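Local coordinates for nucleoporin NUP170 (Chaetomium thermophilum, PDB 5HAX), which probably serves as a structural scaffold component of the nuclear pore complex, combining a beta-propeller with a helical region, at residues A[401-406]-A[429-434]; A[375-380]-A[389-394]; A[50-55]-A[483-488]. All blocks are in the same frame, centred on the assembly; numbering follows the deposited sequence.

Interaction 1: A[401-406]-A[429-434]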
loop_
_atom_site.group_PDB
_atom_site.type_symbol
_atom_site.label_atom_id
_atom_site.label_comp_id
_atom_site.label_asym_id
_atom_site.label_seq_id
_atom_site.Cartn_x
_atom_site.Cartn_y
_atom_site.Cartn_z
ATOM N N GLN A 401 -15.460 22.643 -10.052
ATOM C CA GLN A 401 -14.134 22.058 -10.206
ATOM C C GLN A 401 -13.633 21.546 -8.865
ATOM O O GLN A 401 -13.619 22.289 -7.877
ATOM C CB GLN A 401 -13.152 23.087 -10.772
ATOM C CG GLN A 401 -11.819 22.497 -11.199
ATOM C CD GLN A 401 -10.837 23.553 -11.670
ATOM O OE1 GLN A 401 -11.024 24.745 -11.424
ATOM N NE2 GLN A 401 -9.784 23.119 -12.352
ATOM N N ASP A 402 -13.220 20.281 -8.837
ATOM C CA ASP A 402 -12.559 19.706 -7.675
ATOM C C ASP A 402 -11.059 19.944 -7.765
ATOM O O ASP A 402 -10.477 19.912 -8.852
ATOM C CB ASP A 402 -12.832 18.203 -7.574
ATOM C CG ASP A 402 -14.266 17.888 -7.196
ATOM O OD1 ASP A 402 -15.012 18.822 -6.839
ATOM O OD2 ASP A 402 -14.642 16.697 -7.243
ATOM N N MET A 403 -10.442 20.194 -6.613
ATOM C CA MET A 403 -8.991 20.248 -6.482
ATOM C C MET A 403 -8.550 19.094 -5.594
ATOM O O MET A 403 -9.154 18.848 -4.544
ATOM C CB MET A 403 -8.529 21.581 -5.887
ATOM C CG MET A 403 -8.787 22.800 -6.767
ATOM S SD MET A 403 -8.018 22.718 -8.404
ATOM C CE MET A 403 -6.289 22.495 -7.984
ATOM N N LEU A 404 -7.502 18.393 -6.017
ATOM C CA LEU A 404 -7.011 17.208 -5.323
ATOM C C LEU A 404 -5.734 17.562 -4.572
ATOM O O LEU A 404 -4.711 17.872 -5.189
ATOM C CB LEU A 404 -6.755 16.077 -6.317
ATOM C CG LEU A 404 -7.401 14.736 -5.984
ATOM C CD1 LEU A 404 -8.913 14.843 -6.087
ATOM C CD2 LEU A 404 -6.864 13.653 -6.908
ATOM N N PHE A 405 -5.794 17.519 -3.242
ATOM C CA PHE A 405 -4.594 17.598 -2.421
ATOM C C PHE A 405 -4.109 16.186 -2.130
ATOM O O PHE A 405 -4.885 15.341 -1.675
ATOM C CB PHE A 405 -4.854 18.342 -1.111
ATOM C CG PHE A 405 -3.677 18.329 -0.175
ATOM C CD1 PHE A 405 -2.549 19.082 -0.453
ATOM C CD2 PHE A 405 -3.692 17.551 0.972
ATOM C CE1 PHE A 405 -1.457 19.064 0.397
ATOM C CE2 PHE A 405 -2.604 17.532 1.828
ATOM C CZ PHE A 405 -1.488 18.290 1.541
ATOM N N VAL A 406 -2.832 15.934 -2.400
ATOM C CA VAL A 406 -2.236 14.617 -2.213
ATOM C C VAL A 406 -0.922 14.790 -1.467
ATOM O O VAL A 406 -0.088 15.617 -1.851
ATOM C CB VAL A 406 -2.008 13.888 -3.552
ATOM C CG1 VAL A 406 -1.781 12.408 -3.302
ATOM C CG2 VAL A 406 -3.193 14.093 -4.484
ATOM N N GLY A 429 3.717 17.322 0.001
ATOM C CA GLY A 429 2.385 17.515 -0.531
ATOM C C GLY A 429 2.403 18.159 -1.904
ATOM O O GLY A 429 3.399 18.743 -2.333
ATOM N N THR A 430 1.269 18.038 -2.592
ATOM C CA THR A 430 1.102 18.641 -3.909
ATOM C C THR A 430 -0.382 18.746 -4.232
ATOM O O THR A 430 -1.213 18.035 -3.661
ATOM C CB THR A 430 1.827 17.835 -4.997
ATOM O OG1 THR A 430 1.773 18.546 -6.241
ATOM C CG2 THR A 430 1.196 16.458 -5.169
ATOM N N TRP A 431 -0.696 19.639 -5.170
ATOM C CA TRP A 431 -2.054 19.859 -5.659
ATOM C C TRP A 431 -2.160 19.357 -7.092
ATOM O O TRP A 431 -1.430 19.829 -7.970
ATOM C CB TRP A 431 -2.424 21.340 -5.612
ATOM C CG TRP A 431 -2.776 21.859 -4.263
ATOM C CD1 TRP A 431 -1.959 22.541 -3.410
ATOM C CD2 TRP A 431 -4.048 21.762 -3.613
ATOM N NE1 TRP A 431 -2.643 22.871 -2.265
ATOM C CE2 TRP A 431 -3.927 22.404 -2.364
ATOM C CE3 TRP A 431 -5.276 21.193 -3.964
ATOM C CZ2 TRP A 431 -4.987 22.493 -1.465
ATOM C CZ3 TRP A 431 -6.329 21.281 -3.068
ATOM C CH2 TRP A 431 -6.177 21.925 -1.834
ATOM N N ILE A 432 -3.085 18.432 -7.334
ATOM C CA ILE A 432 -3.370 17.921 -8.671
ATOM C C ILE A 432 -4.705 18.502 -9.112
ATOM O O ILE A 432 -5.733 18.281 -8.459
ATOM C CB ILE A 432 -3.389 16.386 -8.700
ATOM C CG1 ILE A 432 -1.969 15.854 -8.484
ATOM C CG2 ILE A 432 -3.952 15.878 -10.029
ATOM C CD1 ILE A 432 -1.903 14.378 -8.191
ATOM N N GLU A 433 -4.690 19.233 -10.223
ATOM C CA GLU A 433 -5.881 19.897 -10.732
ATOM C C GLU A 433 -6.623 18.980 -11.695
ATOM O O GLU A 433 -6.016 18.389 -12.594
ATOM C CB GLU A 433 -5.509 21.204 -11.433
ATOM C CG GLU A 433 -6.711 21.993 -11.936
ATOM C CD GLU A 433 -6.329 23.347 -12.503
ATOM O OE1 GLU A 433 -5.117 23.640 -12.586
ATOM O OE2 GLU A 433 -7.241 24.119 -12.865
ATOM N N LEU A 434 -7.932 18.861 -11.494
ATOM C CA LEU A 434 -8.823 18.198 -12.432
ATOM C C LEU A 434 -9.574 19.251 -13.240
ATOM O O LEU A 434 -9.886 20.335 -12.740
ATOM C CB LEU A 434 -9.813 17.288 -11.698
ATOM C CG LEU A 434 -9.201 16.220 -10.785
ATOM C CD1 LEU A 434 -10.296 15.476 -10.033
ATOM C CD2 LEU A 434 -8.328 15.245 -11.572
#

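Interaction 2: A[375-380]-A[389-394]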
loop_
_atom_site.group_PDB
_atom_site.type_symbol
_atom_site.label_atom_id
_atom_site.label_comp_id
_atom_site.label_asym_id
_atom_site.label_seq_id
_atom_site.Cartn_x
_atom_site.Cartn_y
_atom_site.Cartn_z
ATOM N N ARG A 375 -7.307 27.511 5.769
ATOM C CA ARG A 375 -8.549 27.172 5.087
ATOM C C ARG A 375 -8.304 26.513 3.733
ATOM O O ARG A 375 -9.235 26.407 2.929
ATOM C CB ARG A 375 -9.403 28.431 4.900
ATOM C CG ARG A 375 -9.666 29.218 6.177
ATOM C CD ARG A 375 -10.829 28.650 6.970
ATOM N NE ARG A 375 -12.062 28.631 6.187
ATOM C CZ ARG A 375 -12.759 29.714 5.855
ATOM N NH1 ARG A 375 -12.347 30.918 6.229
ATOM N NH2 ARG A 375 -13.868 29.593 5.138
ATOM N N ALA A 376 -7.073 26.062 3.467
ATOM C CA ALA A 376 -6.718 25.600 2.129
ATOM C C ALA A 376 -7.472 24.335 1.740
ATOM O O ALA A 376 -7.694 24.092 0.549
ATOM C CB ALA A 376 -5.211 25.362 2.045
ATOM N N LEU A 377 -7.861 23.515 2.718
ATOM C CA LEU A 377 -8.619 22.294 2.471
ATOM C C LEU A 377 -10.092 22.447 2.832
ATOM O O LEU A 377 -10.789 21.442 3.012
ATOM C CB LEU A 377 -8.007 21.126 3.245
ATOM C CG LEU A 377 -6.541 20.785 2.955
ATOM C CD1 LEU A 377 -6.131 19.535 3.717
ATOM C CD2 LEU A 377 -6.293 20.606 1.462
ATOM N N ASP A 378 -10.576 23.681 2.942
ATOM C CA ASP A 378 -11.965 23.950 3.302
ATOM C C ASP A 378 -12.741 24.404 2.065
ATOM O O ASP A 378 -12.405 25.431 1.472
ATOM C CB ASP A 378 -12.024 25.013 4.402
ATOM C CG ASP A 378 -13.444 25.338 4.832
ATOM O OD1 ASP A 378 -14.359 24.537 4.552
ATOM O OD2 ASP A 378 -13.643 26.398 5.463
ATOM N N PRO A 379 -13.784 23.654 1.663
ATOM C CA PRO A 379 -14.361 22.431 2.235
ATOM C C PRO A 379 -13.759 21.138 1.683
ATOM O O PRO A 379 -13.472 21.056 0.489
ATOM C CB PRO A 379 -15.828 22.535 1.835
ATOM C CG PRO A 379 -15.778 23.194 0.500
ATOM C CD PRO A 379 -14.586 24.132 0.523
ATOM N N SER A 380 -13.586 20.143 2.550
ATOM C CA SER A 380 -13.184 18.801 2.148
ATOM C C SER A 380 -14.430 17.936 2.004
ATOM O O SER A 380 -15.151 17.712 2.984
ATOM C CB SER A 380 -12.221 18.197 3.169
ATOM O OG SER A 380 -11.002 18.918 3.196
ATOM N N GLY A 389 0.383 6.068 4.684
ATOM C CA GLY A 389 -0.119 7.391 5.014
ATOM C C GLY A 389 -0.445 8.268 3.821
ATOM O O GLY A 389 -0.671 9.471 3.984
ATOM N N TYR A 390 -0.469 7.689 2.622
ATOM C CA TYR A 390 -0.855 8.438 1.430
ATOM C C TYR A 390 -2.260 9.004 1.608
ATOM O O TYR A 390 -3.208 8.256 1.855
ATOM C CB TYR A 390 -0.803 7.531 0.199
ATOM C CG TYR A 390 0.502 6.792 -0.010
ATOM C CD1 TYR A 390 1.726 7.375 0.309
ATOM C CD2 TYR A 390 0.509 5.503 -0.534
ATOM C CE1 TYR A 390 2.915 6.691 0.110
ATOM C CE2 TYR A 390 1.688 4.815 -0.736
ATOM C CZ TYR A 390 2.888 5.411 -0.416
ATOM O OH TYR A 390 4.060 4.714 -0.617
ATOM N N PHE A 391 -2.395 10.323 1.472
ATOM C CA PHE A 391 -3.629 11.036 1.790
ATOM C C PHE A 391 -4.142 11.752 0.547
ATOM O O PHE A 391 -3.415 12.545 -0.057
ATOM C CB PHE A 391 -3.388 12.030 2.931
ATOM C CG PHE A 391 -4.565 12.920 3.237
ATOM C CD1 PHE A 391 -5.813 12.382 3.493
ATOM C CD2 PHE A 391 -4.408 14.295 3.300
ATOM C CE1 PHE A 391 -6.890 13.201 3.784
ATOM C CE2 PHE A 391 -5.478 15.116 3.593
ATOM C CZ PHE A 391 -6.720 14.567 3.839
ATOM N N PHE A 392 -5.391 11.471 0.175
ATOM C CA PHE A 392 -6.081 12.141 -0.924
ATOM C C PHE A 392 -7.277 12.896 -0.363
ATOM O O PHE A 392 -8.120 12.298 0.314
ATOM C CB PHE A 392 -6.564 11.136 -1.979
ATOM C CG PHE A 392 -5.459 10.491 -2.770
ATOM C CD1 PHE A 392 -5.231 10.858 -4.084
ATOM C CD2 PHE A 392 -4.663 9.509 -2.209
ATOM C CE1 PHE A 392 -4.224 10.262 -4.822
ATOM C CE2 PHE A 392 -3.652 8.911 -2.942
ATOM C CZ PHE A 392 -3.434 9.289 -4.248
ATOM N N ASP A 393 -7.361 14.197 -0.652
ATOM C CA ASP A 393 -8.467 15.034 -0.190
ATOM C C ASP A 393 -9.081 15.767 -1.373
ATOM O O ASP A 393 -8.381 16.483 -2.096
ATOM C CB ASP A 393 -8.003 16.042 0.865
ATOM C CG ASP A 393 -9.164 16.766 1.529
ATOM O OD1 ASP A 393 -10.326 16.375 1.296
ATOM O OD2 ASP A 393 -8.917 17.719 2.293
ATOM N N VAL A 394 -10.388 15.595 -1.556
ATOM C CA VAL A 394 -11.136 16.264 -2.615
ATOM C C VAL A 394 -11.660 17.569 -2.022
ATOM O O VAL A 394 -12.609 17.568 -1.237
ATOM C CB VAL A 394 -12.274 15.388 -3.143
ATOM C CG1 VAL A 394 -13.012 16.092 -4.276
ATOM C CG2 VAL A 394 -11.739 14.038 -3.602
#

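Interaction 3: A[50-55]-A[483-488]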
loop_
_atom_site.group_PDB
_atom_site.type_symbol
_atom_site.label_atom_id
_atom_site.label_comp_id
_atom_site.label_asym_id
_atom_site.label_seq_id
_atom_site.Cartn_x
_atom_site.Cartn_y
_atom_site.Cartn_z
ATOM N N PHE A 50 3.505 12.775 -6.047
ATOM C CA PHE A 50 2.596 11.997 -6.873
ATOM C C PHE A 50 2.469 12.696 -8.219
ATOM O O PHE A 50 2.781 13.882 -8.348
ATOM C CB PHE A 50 1.205 11.867 -6.232
ATOM C CG PHE A 50 1.212 11.257 -4.856
ATOM C CD1 PHE A 50 0.880 9.926 -4.676
ATOM C CD2 PHE A 50 1.527 12.021 -3.743
ATOM C CE1 PHE A 50 0.872 9.364 -3.413
ATOM C CE2 PHE A 50 1.524 11.462 -2.477
ATOM C CZ PHE A 50 1.194 10.133 -2.313
ATOM N N HIS A 51 2.005 11.961 -9.228
ATOM C CA HIS A 51 1.684 12.603 -10.496
ATOM C C HIS A 51 0.773 11.702 -11.316
ATOM O O HIS A 51 0.761 10.478 -11.146
ATOM C CB HIS A 51 2.952 12.967 -11.288
ATOM C CG HIS A 51 3.735 11.791 -11.790
ATOM N ND1 HIS A 51 3.895 10.628 -11.067
ATOM C CD2 HIS A 51 4.424 11.614 -12.943
ATOM C CE1 HIS A 51 4.642 9.783 -11.757
ATOM N NE2 HIS A 51 4.974 10.356 -12.899
ATOM N N VAL A 52 -0.006 12.334 -12.192
ATOM C CA VAL A 52 -0.937 11.627 -13.065
ATOM C C VAL A 52 -0.155 11.007 -14.215
ATOM O O VAL A 52 0.635 11.687 -14.878
ATOM C CB VAL A 52 -2.023 12.583 -13.590
ATOM C CG1 VAL A 52 -3.011 11.840 -14.480
ATOM C CG2 VAL A 52 -2.752 13.261 -12.436
ATOM N N VAL A 53 -0.390 9.718 -14.470
ATOM C CA VAL A 53 0.350 8.996 -15.506
ATOM C C VAL A 53 -0.515 8.748 -16.740
ATOM O O VAL A 53 0.002 8.706 -17.861
ATOM C CB VAL A 53 0.920 7.672 -14.957
ATOM C CG1 VAL A 53 2.060 7.957 -13.984
ATOM C CG2 VAL A 53 -0.161 6.832 -14.297
ATOM N N ARG A 54 -1.823 8.580 -16.562
ATOM C CA ARG A 54 -2.715 8.408 -17.707
ATOM C C ARG A 54 -4.159 8.545 -17.239
ATOM O O ARG A 54 -4.440 8.606 -16.040
ATOM C CB ARG A 54 -2.496 7.058 -18.399
ATOM C CG ARG A 54 -2.863 5.866 -17.545
ATOM C CD ARG A 54 -2.406 4.556 -18.166
ATOM N NE ARG A 54 -2.179 3.549 -17.133
ATOM C CZ ARG A 54 -0.983 3.168 -16.690
ATOM N NH1 ARG A 54 -0.900 2.250 -15.737
ATOM N NH2 ARG A 54 0.130 3.688 -17.194
ATOM N N HIS A 55 -5.075 8.591 -18.211
ATOM C CA HIS A 55 -6.501 8.734 -17.947
ATOM C C HIS A 55 -7.284 7.829 -18.890
ATOM O O HIS A 55 -6.841 7.541 -20.005
ATOM C CB HIS A 55 -6.961 10.189 -18.111
ATOM C CG HIS A 55 -6.989 10.658 -19.534
ATOM N ND1 HIS A 55 -5.880 11.163 -20.174
ATOM C CD2 HIS A 55 -7.997 10.699 -20.437
ATOM C CE1 HIS A 55 -6.200 11.495 -21.413
ATOM N NE2 HIS A 55 -7.480 11.224 -21.598
ATOM N N HIS A 483 -8.631 8.489 -13.670
ATOM C CA HIS A 483 -7.269 9.004 -13.712
ATOM C C HIS A 483 -6.370 8.143 -12.833
ATOM O O HIS A 483 -6.738 7.795 -11.708
ATOM C CB HIS A 483 -7.218 10.456 -13.234
ATOM C CG HIS A 483 -8.196 11.358 -13.922
ATOM N ND1 HIS A 483 -7.843 12.176 -14.974
ATOM C CD2 HIS A 483 -9.517 11.573 -13.706
ATOM C CE1 HIS A 483 -8.903 12.855 -15.377
ATOM N NE2 HIS A 483 -9.932 12.507 -14.624
ATOM N N ILE A 484 -5.191 7.800 -13.351
ATOM C CA ILE A 484 -4.218 6.991 -12.620
ATOM C C ILE A 484 -3.184 7.927 -12.011
ATOM O O ILE A 484 -2.526 8.694 -12.725
ATOM C CB ILE A 484 -3.545 5.952 -13.531
ATOM C CG1 ILE A 484 -4.592 5.099 -14.257
ATOM C CG2 ILE A 484 -2.614 5.068 -12.709
ATOM C CD1 ILE A 484 -5.488 4.284 -13.338
ATOM N N VAL A 485 -3.041 7.862 -10.691
ATOM C CA VAL A 485 -2.053 8.636 -9.946
ATOM C C VAL A 485 -1.039 7.657 -9.378
ATOM O O VAL A 485 -1.420 6.627 -8.811
ATOM C CB VAL A 485 -2.713 9.459 -8.826
ATOM C CG1 VAL A 485 -1.666 10.274 -8.072
ATOM C CG2 VAL A 485 -3.796 10.365 -9.398
ATOM N N ARG A 486 0.245 7.979 -9.522
ATOM C CA ARG A 486 1.335 7.097 -9.118
ATOM C C ARG A 486 2.203 7.789 -8.077
ATOM O O ARG A 486 2.555 8.963 -8.233
ATOM C CB ARG A 486 2.184 6.688 -10.327
ATOM C CG ARG A 486 3.390 5.818 -9.983
ATOM C CD ARG A 486 4.193 5.473 -11.229
ATOM N NE ARG A 486 3.418 4.667 -12.170
ATOM C CZ ARG A 486 3.646 4.609 -13.479
ATOM N NH1 ARG A 486 4.628 5.317 -14.023
ATOM N NH2 ARG A 486 2.885 3.847 -14.251
ATOM N N ARG A 487 2.541 7.055 -7.021
ATOM C CA ARG A 487 3.502 7.524 -6.034
ATOM C C ARG A 487 4.907 7.500 -6.622
ATOM O O ARG A 487 5.302 6.536 -7.286
ATOM C CB ARG A 487 3.429 6.638 -4.786
ATOM C CG ARG A 487 4.523 6.857 -3.753
ATOM C CD ARG A 487 4.479 8.252 -3.168
ATOM N NE ARG A 487 5.381 8.381 -2.025
ATOM C CZ ARG A 487 6.015 9.500 -1.686
ATOM N NH1 ARG A 487 5.863 10.609 -2.400
ATOM N NH2 ARG A 487 6.812 9.506 -0.627
ATOM N N ARG A 488 5.665 8.565 -6.378
ATOM C CA ARG A 488 7.037 8.676 -6.859
ATOM C C ARG A 488 8.013 8.370 -5.733
ATOM O O ARG A 488 7.861 8.876 -4.615
ATOM C CB ARG A 488 7.302 10.068 -7.431
ATOM C CG ARG A 488 6.637 10.271 -8.778
ATOM C CD ARG A 488 6.751 11.692 -9.284
ATOM N NE ARG A 488 8.008 11.936 -9.986
ATOM C CZ ARG A 488 8.147 12.776 -11.008
ATOM N NH1 ARG A 488 9.334 12.931 -11.579
ATOM N NH2 ARG A 488 7.105 13.461 -11.467
HETATM O O HOH W 1 1.363 1.848 -14.529
#

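Interaction 1: A[401-406]-A[429-434]
Within one blade of the beta-propeller, strands 403-406 and 429-433 run antiparallel, with Leu404 facing Ile432 and Val406 facing Thr430 as hydrogen-bonded pairs. Ile432 N donates to Leu404 O over 2.7 Å, and Val406 N to Thr430 O over 2.9 Å. On the sheet face bearing Met403, Phe405 and Trp431, the indole leans over the partner strand. Phe405 CB lies 3.9 Å from the centroid of its six-membered ring, 12° off the normal and hence over the face. The Phe405 ring itself turns an edge toward that indole, planes at 56°. Met403 CB adds a contact of 3.6 Å with Trp431 CZ3, while the indole NE1 is hydrogen-bonded to Glu353 O. On the face of Leu404, Val406 and Ile432, Val406 CG2 meets Ile432 CD1 at 3.9 Å. Just ahead of strand 403-406, the extended side chain of Gln401 (chi1 -169°) carries its amide back across the contact. Gln401 NE2 reaches the anti lone pair of Glu433 OE2 at 2.8 Å and, in the amide plane, Leu434 O at 2.8 Å. Both partners are acceptors, which supports placing NE2 rather than OE1 here and should limit rotation of the amide.

Interaction 2: A[375-380]-A[389-394]
The Phe391 ring receives Leu377 CD1 at its edge, near the ring plane, with CD1 4.5 Å from Phe391 CE2; this is a loose apolar touch. The other flat group of the contact is the Asp393 carboxylate, whose OD2 is approached by the same methyl, Leu377 CD1, at 3.6 Å. Its other neighbour is Ser380: the CB atom of Ser380 lies 3.2 Å from Asp393 OD1, while Ser380 OG comes within 2.6 Å of Asp393 OD2. Asp393 CG stands opposite its own backbone nitrogen (chi1 -170°), which carries the carboxylate toward segment 375-380. Ser380 OG also sits 2.5 Å from Leu377 O, in a clearly different direction, so the hydroxyl lies between two acceptors, and its single proton can serve only one at a time. These groups lie where a loop enters the propeller blade. Arg375 to Asp378 form a type I beta turn, with Asp378 N bonded to Arg375 O; a cis peptide bond precedes Pro379, and Ser380 then begins strand 380-386, one of the two outermost strands of the blade sheet. That strand turns back into 390-395, at whose start Gly389 and Tyr390 both face Phe386 in a classic beta bulge. The turn is braced by a side-on salt bridge in which NE and NH2 of Arg375 converge on one oxygen. Asp378 OD2 takes Arg375 NE at 2.8 Å through its anti lone pair, whereas Arg375 NH2, at 3.2 Å, meets Asp378 OD2 from above the carboxylate plane. In both bonds the oxygen lies close to the guanidinium plane. Lys397 NZ supplies a further hold on the turn, donating to the carbonyls of Arg375 and Asp378, and Leu377 packs on Phe405 of the next strand.

Interaction 3: A[50-55]-A[483-488]
Strands 50-55 and 483-487 approach to 4.6 Å between axes, their directions 140° apart, in an antiparallel pairing that joins an early strand to the last strand of the propeller, a Velcro-like closure. His51 and Arg486 form a hydrogen-bonded pair, with Arg486 N 3.0 Å from His51 O. Farther on, Val53 N donates to Ile484 O, but Ile484 N donates to Arg54 O; the extra residue and the phi/psi of Val53 (-106/-31°) are consistent with a classic beta bulge. The His51 imidazole is sandwiched between Val53 CG1 on one face and Arg488 CD on the other, the latter 3.8 Å from the ring centroid. The same Val53 methyl also meets Arg486: CG1 sits over the centre of the guanidinium, 3.7 Å from CZ. Arg487 CD lies over the Phe50 ring, 4.1 Å from its centroid, and its guanidinium goes on to Glu462. Arg54 NH2 and Arg486 NH2 are 4.0 Å apart, a like-charge approach probably eased by Glu473, salt-bridged to Arg486 NE and only weakly paired with Arg54, and by a water accepting from Arg54 NH1 at 2.6 Å and weakly from Arg486 NH2. Packing is tightest between Val53 CG2 and Ile484 CG2, 3.4 Å apart.

Interactions 1 and 2 belong to one blade sheet and have centres about 9 Å apart. Their strands 403-409 and 390-395 are neighbours, probably hydrogen-bonded through Phe405 O and Asp393 N at 2.9 Å, and Trp431 CH2 packs on Leu377 CD2 at 3.6 Å. Interaction 3 lies in a separate sheet, about 12 Å from interaction 1 and 17 Å from interaction 2, centre to centre. The two sheets meet largely through aliphatic and aromatic side chains: Val406 CG1 lies 3.4 Å from Phe50 CD2, and Tyr390 CD1 lies 3.8 Å from Phe50 CZ. Along the chain, interaction 3 encloses both others, which follow each other in series.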